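Local atomic coordinates of protein-tyrosine-phosphatase PTP1 (Arabidopsis thaliana, PDB entry 6KRW), a protein that removes phosphate from phosphotyrosine in proteins, including the MAP kinase MPK6, and with MKP1 modulates plant defence. Residues E61-S66 and Y89-L94; P130-L135 and I234-A239. One frame throughout, in Å; residues are numbered along the deposited sequence.

Interaction 1. Residues E61-S66 and Y89-L94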
loop_
_atom_site.group_PDB
_atom_site.type_symbol
_atom_site.label_atom_id
_atom_site.label_comp_id
_atom_site.label_asym_id
_atom_site.label_seq_id
_atom_site.Cartn_x
_atom_site.Cartn_y
_atom_site.Cartn_z
ATOM N N GLU A 61 16.908 -13.116 -7.088
ATOM C CA GLU A 61 17.435 -12.689 -5.761
ATOM C C GLU A 61 16.881 -11.319 -5.363
ATOM O O GLU A 61 17.116 -10.891 -4.272
ATOM C CB GLU A 61 18.959 -12.596 -5.790
ATOM C CG GLU A 61 19.661 -13.911 -5.560
ATOM C CD GLU A 61 21.167 -13.764 -5.430
ATOM O OE1 GLU A 61 21.879 -14.697 -5.825
ATOM O OE2 GLU A 61 21.620 -12.706 -4.940
ATOM N N LYS A 62 16.124 -10.650 -6.220
ATOM C CA LYS A 62 15.549 -9.320 -5.896
ATOM C C LYS A 62 14.136 -9.487 -5.336
ATOM O O LYS A 62 13.488 -8.470 -5.047
ATOM C CB LYS A 62 15.535 -8.441 -7.147
ATOM C CG LYS A 62 16.910 -8.124 -7.711
ATOM C CD LYS A 62 16.849 -7.486 -9.082
ATOM C CE LYS A 62 18.217 -7.286 -9.689
ATOM N NZ LYS A 62 18.125 -6.894 -11.112
ATOM N N ASN A 63 13.709 -10.727 -5.130
ATOM C CA ASN A 63 12.388 -11.060 -4.561
ATOM C C ASN A 63 12.574 -11.612 -3.151
ATOM O O ASN A 63 13.290 -12.595 -2.985
ATOM C CB ASN A 63 11.667 -12.084 -5.432
ATOM C CG ASN A 63 11.468 -11.561 -6.843
ATOM O OD1 ASN A 63 11.129 -10.406 -6.997
ATOM N ND2 ASN A 63 11.741 -12.383 -7.861
ATOM N N ARG A 64 11.882 -11.007 -2.201
ATOM C CA ARG A 64 11.913 -11.484 -0.794
ATOM C C ARG A 64 11.293 -12.882 -0.713
ATOM O O ARG A 64 11.818 -13.744 0.027
ATOM C CB ARG A 64 11.168 -10.479 0.082
ATOM C CG ARG A 64 11.209 -10.846 1.550
ATOM C CD ARG A 64 10.711 -9.731 2.425
ATOM N NE ARG A 64 11.635 -8.611 2.465
ATOM C CZ ARG A 64 12.739 -8.553 3.232
ATOM N NH1 ARG A 64 13.087 -9.548 4.045
ATOM N NH2 ARG A 64 13.478 -7.458 3.214
ATOM N N TYR A 65 10.214 -13.099 -1.472
ATOM C CA TYR A 65 9.499 -14.383 -1.460
ATOM C C TYR A 65 9.360 -14.849 -2.896
ATOM O O TYR A 65 9.048 -14.029 -3.786
ATOM C CB TYR A 65 8.117 -14.240 -0.827
ATOM C CG TYR A 65 8.148 -13.739 0.589
ATOM C CD1 TYR A 65 8.498 -14.585 1.624
ATOM C CD2 TYR A 65 7.910 -12.408 0.875
ATOM C CE1 TYR A 65 8.556 -14.118 2.923
ATOM C CE2 TYR A 65 7.945 -11.932 2.181
ATOM C CZ TYR A 65 8.286 -12.791 3.208
ATOM O OH TYR A 65 8.349 -12.324 4.501
ATOM N N SER A 66 9.556 -16.135 -3.139
ATOM C CA SER A 66 9.642 -16.643 -4.529
ATOM C C SER A 66 8.278 -16.606 -5.237
ATOM O O SER A 66 8.277 -16.565 -6.489
ATOM C CB SER A 66 10.239 -18.016 -4.534
ATOM O OG SER A 66 9.396 -18.932 -3.866
ATOM N N TYR A 89 13.943 -4.163 -13.370
ATOM C CA TYR A 89 13.061 -4.921 -12.460
ATOM C C TYR A 89 13.155 -4.416 -11.006
ATOM O O TYR A 89 14.234 -4.308 -10.421
ATOM C CB TYR A 89 13.392 -6.412 -12.494
ATOM C CG TYR A 89 12.507 -7.169 -11.559
ATOM C CD1 TYR A 89 11.172 -7.358 -11.845
ATOM C CD2 TYR A 89 12.971 -7.604 -10.318
ATOM C CE1 TYR A 89 10.322 -7.996 -10.963
ATOM C CE2 TYR A 89 12.133 -8.241 -9.421
ATOM C CZ TYR A 89 10.798 -8.424 -9.728
ATOM O OH TYR A 89 9.929 -9.032 -8.885
ATOM N N VAL A 90 11.993 -4.176 -10.449
ATOM C CA VAL A 90 11.778 -4.035 -8.994
ATOM C C VAL A 90 10.498 -4.783 -8.646
ATOM O O VAL A 90 9.551 -4.823 -9.464
ATOM C CB VAL A 90 11.768 -2.557 -8.601
ATOM C CG1 VAL A 90 10.768 -1.745 -9.354
ATOM C CG2 VAL A 90 11.545 -2.385 -7.099
ATOM N N ASN A 91 10.447 -5.405 -7.479
ATOM C CA ASN A 91 9.251 -6.144 -7.030
ATOM C C ASN A 91 8.214 -5.125 -6.586
ATOM O O ASN A 91 8.148 -4.787 -5.390
ATOM C CB ASN A 91 9.600 -7.203 -6.009
ATOM C CG ASN A 91 8.445 -8.140 -5.761
ATOM O OD1 ASN A 91 7.292 -7.711 -5.666
ATOM N ND2 ASN A 91 8.755 -9.423 -5.624
ATOM N N ALA A 92 7.432 -4.609 -7.522
ATOM C CA ALA A 92 6.523 -3.486 -7.256
ATOM C C ALA A 92 5.454 -3.485 -8.338
ATOM O O ALA A 92 5.814 -3.733 -9.531
ATOM C CB ALA A 92 7.259 -2.171 -7.251
ATOM N N SER A 93 4.225 -3.248 -7.944
ATOM C CA SER A 93 3.039 -3.324 -8.826
ATOM C C SER A 93 2.252 -2.032 -8.770
ATOM O O SER A 93 2.028 -1.485 -7.673
ATOM C CB SER A 93 2.148 -4.443 -8.349
ATOM O OG SER A 93 2.817 -5.675 -8.329
ATOM N N LEU A 94 1.807 -1.505 -9.897
ATOM C CA LEU A 94 0.836 -0.411 -9.952
ATOM C C LEU A 94 -0.558 -0.888 -9.611
ATOM O O LEU A 94 -1.096 -1.785 -10.297
ATOM C CB LEU A 94 0.810 0.235 -11.324
ATOM C CG LEU A 94 -0.073 1.468 -11.415
ATOM C CD1 LEU A 94 0.462 2.590 -10.539
ATOM C CD2 LEU A 94 -0.212 1.911 -12.852
HETATM O O HOH W 1 12.962 -5.676 -5.943
HETATM O O HOH W 2 16.803 -4.465 -11.396
#
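Asn63 meets Tyr89 and Asn91 where the Lys-Asn-Arg-Tyr segment, the phosphotyrosine-recognition loop of classical tyrosine phosphatases, lies against a corner in the chain between strands 89-90 and 92-95. From base to tip, Asn63 CB first sits 3.9 Å from ND2 of Asn91. With CG anti to the carbonyl carbon (chi1 -59°), the amide swings toward the corner, and Asn63 CG comes to 3.6 Å from Tyr89 OH. Asn63 OD1 is gripped twice: Tyr89 OH donates to it across 2.6 Å, only slightly tilted from the carbonyl plane, and Asn91 ND2 donates across 2.9 Å from well above that plane. The Asn63 amide stands nearly perpendicular both to the tyrosine ring (87°) and to the Asn91 amide (82°), and its oxygen lies at the ring's edge, near the ring plane. Asparagine suits this place because the other half of the amide, ND2, donates in turn to Ala54 O. Asn91, centre of an inverse gamma turn, also spends its ND2 on Val68 O and its OD1 on Arg278. Lys62 supplies the apolar complement: its extended chain runs alongside the Tyr89 ring in the opposite direction, with CD near the plane at the ring's edge, 4.1 Å from CD2. Its ammonium bonds to Asn59 OD1. Two waters complete the seam: one, 3.0 Å from both, donates to Lys62 O and accepts from Asn91 N; the other accepts from Lys62 NZ and donates to Tyr89 O, 2.8 Å from each.

Interaction 2. Residues P130-L135 and I234-A239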
loop_
_atom_site.group_PDB
_atom_site.type_symbol
_atom_site.label_atom_id
_atom_site.label_comp_id
_atom_site.label_asym_id
_atom_site.label_seq_id
_atom_site.Cartn_x
_atom_site.Cartn_y
_atom_site.Cartn_z
ATOM N N PRO A 130 4.937 10.760 -3.223
ATOM C CA PRO A 130 4.972 11.687 -2.087
ATOM C C PRO A 130 4.915 11.020 -0.704
ATOM O O PRO A 130 5.252 11.688 0.299
ATOM C CB PRO A 130 3.725 12.542 -2.333
ATOM C CG PRO A 130 2.771 11.607 -3.027
ATOM C CD PRO A 130 3.669 10.829 -3.968
ATOM N N ILE A 131 4.489 9.755 -0.654
ATOM C CA ILE A 131 4.138 9.045 0.611
ATOM C C ILE A 131 4.695 7.637 0.519
ATOM O O ILE A 131 4.497 6.990 -0.513
ATOM C CB ILE A 131 2.611 8.993 0.825
ATOM C CG1 ILE A 131 1.990 10.393 0.872
ATOM C CG2 ILE A 131 2.244 8.155 2.047
ATOM C CD1 ILE A 131 2.373 11.227 2.021
ATOM N N ILE A 132 5.207 7.128 1.612
ATOM C CA ILE A 132 5.457 5.702 1.875
ATOM C C ILE A 132 4.673 5.283 3.107
ATOM O O ILE A 132 4.858 5.880 4.169
ATOM C CB ILE A 132 6.940 5.397 2.039
ATOM C CG1 ILE A 132 7.743 5.782 0.804
ATOM C CG2 ILE A 132 7.135 3.955 2.414
ATOM C CD1 ILE A 132 9.249 5.846 1.042
ATOM N N VAL A 133 3.837 4.283 2.963
ATOM C CA VAL A 133 3.089 3.610 4.038
ATOM C C VAL A 133 3.766 2.289 4.302
ATOM O O VAL A 133 3.758 1.393 3.423
ATOM C CB VAL A 133 1.596 3.469 3.749
ATOM C CG1 VAL A 133 0.877 2.760 4.864
ATOM C CG2 VAL A 133 0.966 4.801 3.407
ATOM N N MET A 134 4.313 2.162 5.503
ATOM C CA MET A 134 5.030 0.948 5.919
ATOM C C MET A 134 4.228 0.248 7.008
ATOM O O MET A 134 4.057 0.851 8.093
ATOM C CB MET A 134 6.399 1.346 6.460
ATOM C CG MET A 134 7.201 0.185 6.934
ATOM S SD MET A 134 8.847 0.698 7.358
ATOM C CE MET A 134 9.505 -0.896 7.804
ATOM N N LEU A 135 3.798 -0.997 6.807
ATOM C CA LEU A 135 2.842 -1.705 7.694
ATOM C C LEU A 135 3.511 -2.906 8.345
ATOM O O LEU A 135 2.835 -3.860 8.659
ATOM C CB LEU A 135 1.630 -2.132 6.857
ATOM C CG LEU A 135 0.909 -0.982 6.175
ATOM C CD1 LEU A 135 -0.116 -1.540 5.162
ATOM C CD2 LEU A 135 0.242 -0.054 7.169
ATOM N N ILE A 234 3.257 4.783 -2.167
ATOM C CA ILE A 234 3.904 3.489 -1.901
ATOM C C ILE A 234 3.264 2.861 -0.685
ATOM O O ILE A 234 3.155 3.528 0.335
ATOM C CB ILE A 234 5.423 3.626 -1.798
ATOM C CG1 ILE A 234 6.023 3.976 -3.157
ATOM C CG2 ILE A 234 6.023 2.359 -1.248
ATOM C CD1 ILE A 234 7.478 4.407 -3.087
ATOM N N VAL A 235 2.880 1.612 -0.776
ATOM C CA VAL A 235 2.386 0.824 0.374
ATOM C C VAL A 235 3.164 -0.459 0.424
ATOM O O VAL A 235 3.266 -1.146 -0.618
ATOM C CB VAL A 235 0.877 0.579 0.379
ATOM C CG1 VAL A 235 0.440 -0.095 1.659
ATOM C CG2 VAL A 235 0.076 1.834 0.119
ATOM N N HIS A 236 3.767 -0.773 1.570
ATOM C CA HIS A 236 4.529 -2.028 1.653
ATOM C C HIS A 236 4.400 -2.628 3.046
ATOM O O HIS A 236 4.207 -1.883 4.031
ATOM C CB HIS A 236 5.984 -1.841 1.248
ATOM C CG HIS A 236 6.884 -1.263 2.303
ATOM N ND1 HIS A 236 7.512 -2.084 3.197
ATOM C CD2 HIS A 236 7.340 -0.021 2.482
ATOM C CE1 HIS A 236 8.285 -1.325 4.002
ATOM N NE2 HIS A 236 8.181 -0.033 3.592
ATOM N N CYS A 237 4.537 -3.926 3.124
ATOM C CA CYS A 237 4.691 -4.648 4.404
ATOM C C CYS A 237 5.916 -5.528 4.201
ATOM O O CYS A 237 6.974 -4.988 3.888
ATOM C CB CYS A 237 3.405 -5.387 4.788
ATOM S SG CYS A 237 2.649 -6.365 3.462
ATOM N N SER A 238 5.784 -6.822 4.378
ATOM C CA SER A 238 6.924 -7.701 4.083
ATOM C C SER A 238 6.817 -8.202 2.631
ATOM O O SER A 238 7.738 -7.949 1.870
ATOM C CB SER A 238 7.021 -8.809 5.064
ATOM O OG SER A 238 8.256 -9.455 4.894
ATOM N N ALA A 239 5.743 -8.905 2.271
ATOM C CA ALA A 239 5.550 -9.368 0.870
ATOM C C ALA A 239 4.862 -8.296 0.032
ATOM O O ALA A 239 4.969 -8.384 -1.222
ATOM C CB ALA A 239 4.766 -10.643 0.858
#
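His236 lays its imidazole across Met134 where two central parallel strands of the phosphatase sheet, 131-134 and 233-236, run side by side; the second leads into the phosphate-binding P-loop at Cys237. The strands zip together by alternating bonds: Ile234 N to Ile131 O, Val133 N to Ile234 O (2.8 Å), His236 N to Val133 O and Leu135 N to His236 O. On one face, Ile132 and Ile234 stand side by side and point the same way, Ile132 CG1 lying 4.1 Å from Ile234 CB, and helix 117-126 covers them with Phe120. Next along this face comes the broad, flat histidine. Met134 lies beneath it: its CA sits over one ring face, 4.3 Å from the centroid in a CH-pi contact, while its CG, anti to the backbone N (chi1 179°), reaches 3.5 Å from His236 CE1. Ile132 CG2 fills the notch at the ring's edge, 4.0 Å from His236 CD2. The unbranched, extended methionine chain can lie against the ring, its CG touching both CE1 and NE2. On the face of Val133 and Val235 the two valines sit side by side; beyond the strand end, Leu135 CD1 meets Val235 CG1 at 3.8 Å, with Tyr247 of helix 242-259 touching the leucine. His236 ND1 donates nearly straight (163°) to Cys237 O over 3.0 Å, in the carbonyl plane on a lone pair, while NE2 bonds to Tyr150. With an alanine here, a gap would probably open beside Met134, and Cys237 O and Tyr150 OH would lose their imidazole partner. Held at both nitrogens, the ring is likely to have little freedom to turn, and its bond to Cys237 O is consistent with steadying the backbone of the nucleophile's own residue.

Interaction 2 carries the nucleophile itself, and interaction 1 lies beside it, the centres 14 Å apart; the two meet directly at the P-loop. Tyr65 OH of the 61-66 loop lies 2.9 Å from Ser238 OG, probably hydrogen-bonded, and Tyr65 CD2 packs 3.6 Å from Ala239 CB. Arg278 joins them a second way, binding Asn91 OD1 in interaction 1 and Ala239 O in interaction 2. Interaction 2 places Cys237 at the end of a central strand, while interaction 1 holds the loop whose tyrosine borders the pocket, as in related phosphatases. The side chain of Cys237 is about 3 Å, nearest atoms, from a bound citrate, probably from the crystallisation liquor. That citrate accepts from Ser238 N and Ala239 N.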